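Local coordinates for protein AxyAgu115A (Amphibacillus xylanus NBRC 15112, PDB 6NPS) that probably removes glucuronic acid side groups from glucuronoxylan as a family GH115 alpha-glucuronidase, at residues P460-L465 and K487-Q492; K481-T486 and K505-L510; K169-F174 and L467-D472; G126-S131 and L205-G210. The protein carries 3 engineered substitutions. One frame throughout, in Å; residues are numbered along the deposited sequence.

Contact 1. Residues P460-L465 and K487-Q492; sequences PLSFFL and KQWIEQ
W489 carries this contact: its indole reaches across to S462, and NE1 gives a weak hydrogen bond to S462 OG (3.2 Å, N-H...O angle 147°). The hydroxyl lies at the edge of the indole, near its plane, where the N-H points. With CG anti to the backbone N (chi1 -174°), W489 extends the ring from helix 482-494 toward helix 458-469; the nearest CA atoms, of S462 and W489, stay 8.4 Å apart. Close to the donor, S462 CB lies 3.7 Å from W489 CD1, so the serine meets the pyrrole side of the indole with carbon as well as oxygen. An alanine in place of W489 would probably leave S462 OG without its indole donor and open a gap between the two helices. Helix 458-469 follows strand 446-450, the last strand of the TIM barrel, and F464 packs inward on W447 of that strand; helix 482-494 forms a further layer outside it. One turn on from W489, Q492 is joined to the serine through a water that donates to both S462 OG (2.8 Å) and Q492 OE1 (2.9 Å). S462 OG in turn gives a hydrogen bond to E458 O, one turn back in its own helix.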
# COMPACT_ATOMS: atom_id res chain seq x y z
N PRO A 460 34.24 -4.06 -17.39
CA PRO A 460 33.58 -4.87 -18.43
C PRO A 460 33.96 -4.47 -19.85
O PRO A 460 33.96 -5.33 -20.74
CB PRO A 460 32.08 -4.67 -18.14
CG PRO A 460 31.99 -3.40 -17.42
CD PRO A 460 33.28 -3.27 -16.61
N LEU A 461 34.32 -3.20 -20.09
CA LEU A 461 34.83 -2.82 -21.41
C LEU A 461 36.18 -3.46 -21.69
O LEU A 461 36.44 -3.93 -22.80
CB LEU A 461 34.91 -1.28 -21.52
CG LEU A 461 35.53 -0.76 -22.85
CD1 LEU A 461 34.67 -1.24 -24.03
CD2 LEU A 461 35.68 0.78 -22.85
N SER A 462 37.08 -3.46 -20.70
CA SER A 462 38.36 -4.13 -20.87
C SER A 462 38.14 -5.61 -21.21
O SER A 462 38.78 -6.16 -22.12
CB SER A 462 39.21 -3.97 -19.59
OG SER A 462 39.60 -2.62 -19.32
N PHE A 463 37.22 -6.26 -20.49
CA PHE A 463 36.94 -7.67 -20.71
C PHE A 463 36.38 -7.92 -22.11
O PHE A 463 36.80 -8.85 -22.80
CB PHE A 463 35.96 -8.18 -19.63
CG PHE A 463 35.60 -9.63 -19.83
CD1 PHE A 463 36.57 -10.59 -19.68
CD2 PHE A 463 34.33 -10.01 -20.27
CE1 PHE A 463 36.31 -11.94 -19.94
CE2 PHE A 463 34.04 -11.36 -20.50
CZ PHE A 463 35.04 -12.32 -20.34
N PHE A 464 35.38 -7.12 -22.50
CA PHE A 464 34.72 -7.26 -23.79
C PHE A 464 35.73 -7.16 -24.93
O PHE A 464 35.76 -8.02 -25.83
CB PHE A 464 33.65 -6.17 -23.90
CG PHE A 464 32.78 -6.25 -25.16
CD1 PHE A 464 33.11 -5.49 -26.27
CD2 PHE A 464 31.62 -7.00 -25.17
CE1 PHE A 464 32.32 -5.53 -27.45
CE2 PHE A 464 30.82 -7.07 -26.32
CZ PHE A 464 31.16 -6.30 -27.47
N LEU A 465 36.62 -6.17 -24.86
CA LEU A 465 37.62 -5.98 -25.90
C LEU A 465 38.80 -6.97 -25.78
O LEU A 465 39.46 -7.26 -26.79
CB LEU A 465 38.11 -4.53 -25.87
CG LEU A 465 37.02 -3.52 -26.30
CD1 LEU A 465 37.50 -2.09 -26.24
CD2 LEU A 465 36.51 -3.81 -27.72
N LYS A 487 41.12 -10.74 -11.49
CA LYS A 487 42.32 -10.61 -10.68
C LYS A 487 43.47 -10.07 -11.50
O LYS A 487 44.27 -9.29 -10.99
CB LYS A 487 42.68 -11.96 -10.06
CG LYS A 487 41.60 -12.44 -9.09
CD LYS A 487 42.03 -13.78 -8.45
CE LYS A 487 41.30 -13.99 -7.13
NZ LYS A 487 40.21 -14.99 -7.20
N GLN A 488 43.60 -10.52 -12.75
CA GLN A 488 44.63 -9.95 -13.61
C GLN A 488 44.37 -8.47 -13.88
O GLN A 488 45.33 -7.67 -14.00
CB GLN A 488 44.71 -10.73 -14.93
CG GLN A 488 45.43 -12.06 -14.70
CD GLN A 488 45.48 -12.97 -15.92
OE1 GLN A 488 45.76 -12.53 -17.04
NE2 GLN A 488 45.24 -14.26 -15.69
N TRP A 489 43.11 -8.08 -14.00
CA TRP A 489 42.81 -6.68 -14.22
C TRP A 489 43.16 -5.85 -12.98
O TRP A 489 43.68 -4.74 -13.11
CB TRP A 489 41.33 -6.54 -14.59
CG TRP A 489 40.87 -5.18 -15.00
CD1 TRP A 489 40.84 -4.65 -16.29
CD2 TRP A 489 40.29 -4.18 -14.14
NE1 TRP A 489 40.30 -3.38 -16.25
CE2 TRP A 489 39.95 -3.07 -14.96
CE3 TRP A 489 40.02 -4.12 -12.75
CZ2 TRP A 489 39.37 -1.90 -14.43
CZ3 TRP A 489 39.47 -2.97 -12.23
CH2 TRP A 489 39.14 -1.87 -13.07
N ILE A 490 42.88 -6.38 -11.78
CA ILE A 490 43.27 -5.69 -10.54
C ILE A 490 44.78 -5.52 -10.46
O ILE A 490 45.28 -4.45 -10.10
CB ILE A 490 42.72 -6.46 -9.33
CG1 ILE A 490 41.21 -6.31 -9.30
CG2 ILE A 490 43.38 -5.98 -8.00
CD1 ILE A 490 40.51 -7.40 -8.48
N GLU A 491 45.54 -6.55 -10.82
CA GLU A 491 47.00 -6.45 -10.81
C GLU A 491 47.48 -5.36 -11.76
O GLU A 491 48.43 -4.62 -11.44
CB GLU A 491 47.61 -7.79 -11.21
CG GLU A 491 49.10 -7.89 -10.94
CD GLU A 491 49.38 -7.94 -9.45
OE1 GLU A 491 50.43 -7.43 -9.01
OE2 GLU A 491 48.53 -8.50 -8.73
N GLN A 492 46.84 -5.25 -12.92
CA GLN A 492 47.21 -4.26 -13.93
C GLN A 492 46.98 -2.84 -13.43
O GLN A 492 47.78 -1.94 -13.70
CB GLN A 492 46.41 -4.54 -15.20
CG GLN A 492 46.67 -3.68 -16.41
CD GLN A 492 45.84 -4.18 -17.61
OE1 GLN A 492 44.60 -4.06 -17.62
NE2 GLN A 492 46.51 -4.79 -18.58
O HOH W 1 42.35 -2.83 -19.05

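Contact 2. Residues K481-T486 and K505-L510; sequences KTDDYT and KVFELL
This is a side-chain contact between two helices on the outside of the GH115 barrel region, with F507 of helix 500-519 set against D483 and T486 of helix 482-494. The axes of 482-486 and 505-510 pass 10.9 Å apart at 122°, leaving room for a ring between them. F507 presents its far end: CZ is 3.5 Å from D483 CG, and the carboxylate stands nearly upright to the ring, planes 80° apart, with OD1 in the ring plane at its edge. Beside it, T486 CG2 lies 3.7 Å from F507 CD1 and 4.2 Å from L510 CD1. That methyl is turned to its neighbours because OG1 swings back (chi1 -54°) to bond T482 O at 2.7 Å; T486 N reaches the same carbonyl from the opposite face. A serine in place of F507 would probably leave the D483 carboxylate without the ring edge it meets, strip T486 of its aromatic partner and open a gap between the helices. K487, one residue past T486, makes a cation-pi contact with F507. The ring thus meets unlike charges in different ways: its weakly positive C-H rim is turned to the carboxylate, while its electron cloud serves the lysine, an arrangement likely to be favourable on both counts.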
# COMPACT_ATOMS: atom_id res chain seq x y z
N LYS A 481 36.80 -18.51 -16.15
CA LYS A 481 38.04 -17.76 -15.99
C LYS A 481 37.82 -16.25 -15.83
O LYS A 481 38.80 -15.49 -15.84
CB LYS A 481 38.99 -18.03 -17.18
CG LYS A 481 39.47 -19.48 -17.22
CD LYS A 481 40.97 -19.59 -16.90
CE LYS A 481 41.37 -21.01 -16.44
NZ LYS A 481 41.50 -21.21 -14.96
N THR A 482 36.57 -15.79 -15.66
CA THR A 482 36.37 -14.35 -15.49
C THR A 482 36.84 -13.89 -14.12
O THR A 482 37.23 -12.73 -13.97
CB THR A 482 34.89 -13.94 -15.75
OG1 THR A 482 34.02 -14.61 -14.84
CG2 THR A 482 34.44 -14.28 -17.20
N ASP A 483 36.84 -14.78 -13.12
CA ASP A 483 37.49 -14.44 -11.85
C ASP A 483 38.99 -14.21 -12.05
O ASP A 483 39.55 -13.26 -11.50
CB ASP A 483 37.29 -15.54 -10.81
CG ASP A 483 35.90 -15.53 -10.20
OD1 ASP A 483 35.07 -14.66 -10.56
OD2 ASP A 483 35.64 -16.42 -9.35
N ASP A 484 39.66 -15.12 -12.75
CA ASP A 484 41.06 -14.91 -13.12
C ASP A 484 41.24 -13.62 -13.93
O ASP A 484 42.22 -12.89 -13.73
CB ASP A 484 41.59 -16.10 -13.90
CG ASP A 484 41.85 -17.31 -13.01
OD1 ASP A 484 41.80 -17.16 -11.76
OD2 ASP A 484 42.09 -18.41 -13.55
N TYR A 485 40.33 -13.33 -14.87
CA TYR A 485 40.44 -12.07 -15.61
C TYR A 485 40.39 -10.89 -14.65
O TYR A 485 41.21 -9.97 -14.73
CB TYR A 485 39.32 -11.90 -16.65
CG TYR A 485 39.54 -10.61 -17.43
CD1 TYR A 485 40.33 -10.61 -18.56
CD2 TYR A 485 39.01 -9.38 -16.99
CE1 TYR A 485 40.59 -9.42 -19.29
CE2 TYR A 485 39.25 -8.20 -17.67
CZ TYR A 485 40.04 -8.23 -18.82
OH TYR A 485 40.28 -7.07 -19.51
N THR A 486 39.43 -10.92 -13.72
CA THR A 486 39.27 -9.81 -12.78
C THR A 486 40.54 -9.63 -11.98
O THR A 486 41.05 -8.50 -11.85
CB THR A 486 38.06 -10.07 -11.88
OG1 THR A 486 36.93 -10.31 -12.71
CG2 THR A 486 37.72 -8.88 -10.96
N LYS A 505 40.92 -8.21 -1.46
CA LYS A 505 39.77 -7.44 -1.03
C LYS A 505 39.17 -6.67 -2.21
O LYS A 505 37.94 -6.61 -2.35
CB LYS A 505 40.17 -6.51 0.11
CG LYS A 505 40.42 -7.28 1.44
CD LYS A 505 40.94 -6.36 2.53
CE LYS A 505 41.14 -7.17 3.81
NZ LYS A 505 41.55 -6.28 4.91
N VAL A 506 40.02 -6.09 -3.07
CA VAL A 506 39.51 -5.44 -4.29
C VAL A 506 38.70 -6.43 -5.12
O VAL A 506 37.64 -6.10 -5.65
CB VAL A 506 40.65 -4.83 -5.11
CG1 VAL A 506 40.09 -4.29 -6.47
CG2 VAL A 506 41.33 -3.72 -4.30
N PHE A 507 39.18 -7.68 -5.22
CA PHE A 507 38.41 -8.68 -5.95
C PHE A 507 37.03 -8.90 -5.32
O PHE A 507 36.01 -8.95 -6.03
CB PHE A 507 39.18 -10.00 -6.03
CG PHE A 507 38.37 -11.10 -6.67
CD1 PHE A 507 38.17 -11.11 -8.04
CD2 PHE A 507 37.73 -12.05 -5.89
CE1 PHE A 507 37.38 -12.09 -8.64
CE2 PHE A 507 36.95 -13.03 -6.47
CZ PHE A 507 36.77 -13.04 -7.86
N GLU A 508 36.96 -9.04 -3.98
CA GLU A 508 35.65 -9.14 -3.33
C GLU A 508 34.74 -7.98 -3.68
O GLU A 508 33.53 -8.17 -3.83
CB GLU A 508 35.80 -9.19 -1.81
CG GLU A 508 36.48 -10.45 -1.27
CD GLU A 508 36.48 -10.47 0.27
OE1 GLU A 508 35.38 -10.52 0.88
OE2 GLU A 508 37.58 -10.42 0.86
N LEU A 509 35.28 -6.74 -3.73
CA LEU A 509 34.46 -5.56 -4.00
C LEU A 509 33.91 -5.59 -5.42
O LEU A 509 32.71 -5.34 -5.64
CB LEU A 509 35.28 -4.27 -3.82
CG LEU A 509 35.70 -3.99 -2.38
CD1 LEU A 509 36.56 -2.75 -2.28
CD2 LEU A 509 34.44 -3.83 -1.50
N LEU A 510 34.78 -5.86 -6.41
CA LEU A 510 34.36 -5.76 -7.81
C LEU A 510 33.40 -6.89 -8.17
O LEU A 510 32.34 -6.66 -8.78
CB LEU A 510 35.58 -5.82 -8.76
CG LEU A 510 36.61 -4.72 -8.62
CD1 LEU A 510 37.72 -4.88 -9.69
CD2 LEU A 510 35.89 -3.41 -8.78

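Contact 3. Residues K169-F174 and L467-D472; sequences KYRGFF and LAYDFD
R171 folds its chain over A468 by two turns: CG is anti to the carbonyl carbon (chi1 -50°), and a bend at chi3 (-55°) brings the guanidinium round toward Y469. Its aliphatic middle does the touching, with R171 CG and CD each 3.6 Å from A468 CB. Further along, R171 CD passes 3.8 Å from Y469 N, at the backbone of the last helical turn. Y469 meets the planar end of the arginine: ring atom CD1 comes over one face of the guanidinium, 4.3 Å from R171 NE, while NE for its part lies at the ring's edge, near its plane. No hydrogen bond crosses between the two segments; the polar end is held by others. R171 NH2 makes a salt bridge to E95 and a hydrogen bond to K209 O, and NH1 bonds V168 O, so the buried group is fixed by several partners while its methylenes pack on the alanine. At the end of the helix D470 breaks the run and caps the next one through OD1 to K473 N, and F471 N bonds S167 OG just ahead of the strand. Strand 170-174 is the first of the parallel TIM-barrel sheet, lying between 212-214 and 446-450, and helix 458-469, which follows the last strand, packs against both strands: A468 also rests on W447 of strand 446-450, and F173 of strand 170-174 packs on helix 195-207.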
# COMPACT_ATOMS: atom_id res chain seq x y z
N LYS A 169 37.15 -9.15 -36.14
CA LYS A 169 37.77 -8.21 -37.08
C LYS A 169 37.60 -6.74 -36.68
O LYS A 169 38.56 -5.95 -36.77
CB LYS A 169 37.22 -8.43 -38.48
CG LYS A 169 38.07 -7.66 -39.53
CD LYS A 169 37.60 -7.96 -40.96
CE LYS A 169 38.54 -7.32 -42.00
NZ LYS A 169 38.04 -7.50 -43.41
N TYR A 170 36.39 -6.34 -36.26
CA TYR A 170 36.11 -4.97 -35.81
C TYR A 170 35.61 -4.99 -34.37
O TYR A 170 34.65 -5.71 -34.06
CB TYR A 170 35.06 -4.33 -36.71
CG TYR A 170 35.47 -4.32 -38.17
CD1 TYR A 170 36.55 -3.55 -38.61
CD2 TYR A 170 34.79 -5.10 -39.12
CE1 TYR A 170 36.90 -3.50 -39.93
CE2 TYR A 170 35.16 -5.06 -40.48
CZ TYR A 170 36.22 -4.26 -40.86
OH TYR A 170 36.63 -4.19 -42.17
N ARG A 171 36.23 -4.18 -33.50
CA ARG A 171 36.08 -4.34 -32.05
C ARG A 171 36.02 -2.95 -31.43
O ARG A 171 36.97 -2.18 -31.60
CB ARG A 171 37.26 -5.12 -31.41
CG ARG A 171 37.68 -6.47 -32.05
CD ARG A 171 39.07 -6.96 -31.52
NE ARG A 171 40.13 -5.97 -31.71
CZ ARG A 171 40.69 -5.68 -32.89
NH1 ARG A 171 40.30 -6.33 -34.00
NH2 ARG A 171 41.65 -4.76 -32.94
N GLY A 172 34.94 -2.61 -30.74
CA GLY A 172 34.94 -1.30 -30.12
C GLY A 172 33.70 -1.01 -29.30
O GLY A 172 33.00 -1.91 -28.82
N PHE A 173 33.41 0.29 -29.18
CA PHE A 173 32.31 0.73 -28.35
C PHE A 173 31.65 1.99 -28.93
O PHE A 173 32.13 2.64 -29.86
CB PHE A 173 32.78 0.95 -26.90
CG PHE A 173 33.89 2.01 -26.74
CD1 PHE A 173 33.58 3.39 -26.70
CD2 PHE A 173 35.22 1.63 -26.59
CE1 PHE A 173 34.58 4.36 -26.52
CE2 PHE A 173 36.24 2.59 -26.40
CZ PHE A 173 35.92 3.96 -26.37
N PHE A 174 30.52 2.31 -28.31
CA PHE A 174 29.58 3.36 -28.71
C PHE A 174 29.41 4.25 -27.48
O PHE A 174 28.95 3.77 -26.43
CB PHE A 174 28.23 2.71 -29.09
CG PHE A 174 27.10 3.67 -29.37
CD1 PHE A 174 27.34 4.96 -29.84
CD2 PHE A 174 25.78 3.24 -29.21
CE1 PHE A 174 26.28 5.82 -30.11
CE2 PHE A 174 24.71 4.09 -29.49
CZ PHE A 174 24.97 5.39 -29.94
N LEU A 467 38.32 -10.12 -24.78
CA LEU A 467 37.64 -11.27 -25.37
C LEU A 467 37.58 -11.18 -26.89
O LEU A 467 37.87 -12.16 -27.59
CB LEU A 467 36.22 -11.35 -24.76
CG LEU A 467 35.38 -12.56 -25.17
CD1 LEU A 467 36.13 -13.84 -24.79
CD2 LEU A 467 34.00 -12.48 -24.51
N ALA A 468 37.24 -10.00 -27.43
CA ALA A 468 37.21 -9.81 -28.88
C ALA A 468 38.59 -9.98 -29.49
O ALA A 468 38.74 -10.53 -30.59
CB ALA A 468 36.66 -8.42 -29.26
N TYR A 469 39.62 -9.50 -28.79
CA TYR A 469 40.96 -9.53 -29.36
C TYR A 469 41.56 -10.93 -29.35
O TYR A 469 42.17 -11.35 -30.33
CB TYR A 469 41.84 -8.54 -28.61
CG TYR A 469 43.30 -8.52 -29.05
CD1 TYR A 469 43.68 -7.87 -30.23
CD2 TYR A 469 44.28 -9.15 -28.29
CE1 TYR A 469 45.03 -7.86 -30.64
CE2 TYR A 469 45.63 -9.13 -28.69
CZ TYR A 469 45.98 -8.48 -29.86
OH TYR A 469 47.30 -8.47 -30.23
N ASP A 470 41.41 -11.68 -28.24
CA ASP A 470 42.05 -13.01 -28.07
C ASP A 470 41.01 -13.99 -27.53
O ASP A 470 40.92 -14.27 -26.33
CB ASP A 470 43.28 -12.93 -27.15
CG ASP A 470 44.16 -14.20 -27.20
OD1 ASP A 470 43.71 -15.25 -27.71
OD2 ASP A 470 45.30 -14.13 -26.71
N PHE A 471 40.19 -14.50 -28.45
CA PHE A 471 39.11 -15.37 -28.01
C PHE A 471 39.65 -16.72 -27.52
O PHE A 471 39.03 -17.37 -26.68
CB PHE A 471 38.11 -15.54 -29.16
CG PHE A 471 36.83 -16.13 -28.74
CD1 PHE A 471 35.84 -15.32 -28.19
CD2 PHE A 471 36.61 -17.50 -28.87
CE1 PHE A 471 34.63 -15.87 -27.78
CE2 PHE A 471 35.40 -18.07 -28.46
CZ PHE A 471 34.42 -17.27 -27.92
N ASP A 472 40.80 -17.15 -28.03
CA ASP A 472 41.33 -18.43 -27.58
C ASP A 472 41.78 -18.36 -26.12
O ASP A 472 41.64 -19.35 -25.39
CB ASP A 472 42.47 -18.87 -28.49
CG ASP A 472 41.99 -19.11 -29.92
OD1 ASP A 472 40.81 -19.51 -30.09
OD2 ASP A 472 42.77 -18.90 -30.87

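Contact 4. Residues G126-S131 and L205-G210; sequences GLFHLS and LLRLKG
R207 lies across F128: its CG stands over the face of the ring, 3.6 Å from the centroid and 10° off the normal, a CH-pi contact. The chain then runs extended from CG to NE and carries the guanidinium over the rim of the ring, where R207 CZ is 3.5 Å from F128 CE1 with the two planes 34° apart. L206 fills in beside it, CB 4.0 Å from F128 CE2. A weak bond from R207 NH1 to S131 OG (3.4 Å) is doubtful, because the serine oxygen is not securely placed. Further out, F128 packs on I35 and V39 of helix 30-47, while salt bridges from R207 NE to E203 and from NH1 to D42 fix the guanidinium. Behind R207 the helix ends in a Schellman motif, with G210 N on L205 O (2.8 Å) and K209 N on L206 O (3.0 Å), K209 having positive phi. The contact joins helix 120-133 of the N-terminal region to barrel helix 195-207, which leads into strand 212-214. The arginine spends its carbon chain on the aromatic face and its charge on two carboxylates, so its burial probably costs little and links D42 of the N-terminal region to the barrel.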
# COMPACT_ATOMS: atom_id res chain seq x y z
N GLY A 126 51.79 -2.87 -30.96
CA GLY A 126 53.12 -3.29 -30.52
C GLY A 126 53.79 -2.24 -29.65
O GLY A 126 54.46 -2.57 -28.66
N LEU A 127 53.63 -0.96 -30.01
CA LEU A 127 54.07 0.13 -29.15
C LEU A 127 53.42 0.05 -27.77
O LEU A 127 54.11 0.09 -26.74
CB LEU A 127 53.77 1.46 -29.82
CG LEU A 127 54.78 1.75 -30.93
CD1 LEU A 127 54.29 2.89 -31.81
CD2 LEU A 127 56.20 2.06 -30.40
N PHE A 128 52.11 -0.13 -27.72
CA PHE A 128 51.47 -0.23 -26.42
C PHE A 128 51.84 -1.54 -25.71
O PHE A 128 51.72 -1.62 -24.48
CB PHE A 128 49.96 -0.10 -26.58
CG PHE A 128 49.50 1.33 -26.81
CD1 PHE A 128 50.11 2.40 -26.15
CD2 PHE A 128 48.44 1.60 -27.68
CE1 PHE A 128 49.64 3.72 -26.33
CE2 PHE A 128 47.97 2.91 -27.87
CZ PHE A 128 48.57 3.97 -27.18
N HIS A 129 52.28 -2.56 -26.45
CA HIS A 129 52.82 -3.75 -25.78
C HIS A 129 54.06 -3.39 -24.97
O HIS A 129 54.25 -3.89 -23.85
CB HIS A 129 53.13 -4.83 -26.82
CG HIS A 129 53.36 -6.19 -26.23
ND1 HIS A 129 52.34 -7.00 -25.78
CD2 HIS A 129 54.51 -6.89 -26.05
CE1 HIS A 129 52.85 -8.14 -25.35
NE2 HIS A 129 54.16 -8.10 -25.49
N LEU A 130 54.92 -2.51 -25.50
CA LEU A 130 56.04 -2.03 -24.69
C LEU A 130 55.52 -1.37 -23.42
O LEU A 130 56.00 -1.66 -22.31
CB LEU A 130 56.90 -1.05 -25.49
CG LEU A 130 57.96 -0.30 -24.66
CD1 LEU A 130 58.85 -1.26 -23.81
CD2 LEU A 130 58.84 0.61 -25.57
N SER A 131 54.51 -0.51 -23.57
CA SER A 131 53.87 0.14 -22.42
C SER A 131 53.38 -0.87 -21.39
O SER A 131 53.62 -0.70 -20.17
CB SER A 131 52.72 0.99 -22.97
OG SER A 131 52.50 2.11 -22.17
N LEU A 205 40.56 3.51 -26.54
CA LEU A 205 40.17 2.45 -27.47
C LEU A 205 41.38 1.64 -27.94
O LEU A 205 41.37 0.40 -27.92
CB LEU A 205 39.48 3.08 -28.69
CG LEU A 205 39.09 2.07 -29.76
CD1 LEU A 205 37.98 1.19 -29.21
CD2 LEU A 205 38.60 2.82 -31.01
N LEU A 206 42.42 2.33 -28.42
CA LEU A 206 43.58 1.63 -28.96
C LEU A 206 44.38 0.92 -27.86
O LEU A 206 44.96 -0.14 -28.10
CB LEU A 206 44.46 2.60 -29.73
CG LEU A 206 43.91 3.19 -31.04
CD1 LEU A 206 44.78 4.34 -31.52
CD2 LEU A 206 43.91 2.05 -32.12
N ARG A 207 44.45 1.50 -26.65
CA ARG A 207 45.15 0.80 -25.57
C ARG A 207 44.44 -0.49 -25.19
O ARG A 207 45.10 -1.46 -24.75
CB ARG A 207 45.31 1.72 -24.36
CG ARG A 207 46.45 2.76 -24.51
CD ARG A 207 46.63 3.56 -23.23
NE ARG A 207 47.58 4.68 -23.33
CZ ARG A 207 48.89 4.61 -23.03
NH1 ARG A 207 49.43 3.44 -22.65
NH2 ARG A 207 49.66 5.70 -23.11
N LEU A 208 43.11 -0.52 -25.33
CA LEU A 208 42.35 -1.74 -25.10
C LEU A 208 42.34 -2.65 -26.32
O LEU A 208 41.63 -3.64 -26.34
CB LEU A 208 40.90 -1.39 -24.69
CG LEU A 208 40.79 -0.56 -23.41
CD1 LEU A 208 39.33 -0.20 -23.13
CD2 LEU A 208 41.36 -1.31 -22.23
N LYS A 209 43.12 -2.32 -27.34
CA LYS A 209 43.27 -3.09 -28.57
C LYS A 209 42.00 -3.10 -29.43
O LYS A 209 41.78 -4.04 -30.23
CB LYS A 209 43.74 -4.52 -28.28
CG LYS A 209 45.03 -4.53 -27.42
CD LYS A 209 45.42 -5.91 -26.96
CE LYS A 209 44.42 -6.47 -25.97
NZ LYS A 209 44.81 -6.24 -24.54
N GLY A 210 41.11 -2.11 -29.22
CA GLY A 210 39.96 -1.93 -30.08
C GLY A 210 40.38 -1.18 -31.36
O GLY A 210 41.50 -0.65 -31.50

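Contacts 1, 2 and 3 lie within the GH115 barrel region; contact 4 ties that region to helix 120-133 of the N-terminal part. Helix 458-469 serves contacts 1 and 3, centres about 13 Å apart, and helix 482-494 serves contacts 1 and 2, centres about 9 Å apart, where Y485 OH probably bonds S462 O. The centre of contact 4 is about 14 Å from that of contact 1, touching through L208, and about 13 Å from that of contact 3, touching through K209. In sequence, contacts 3 and 4 cross, as do 1 and 2, and 1 and 3. Contacts 1, 3 and 4 thus cluster, joining the N-terminal region to the first and last barrel strands; contact 2 extends outward from contact 1.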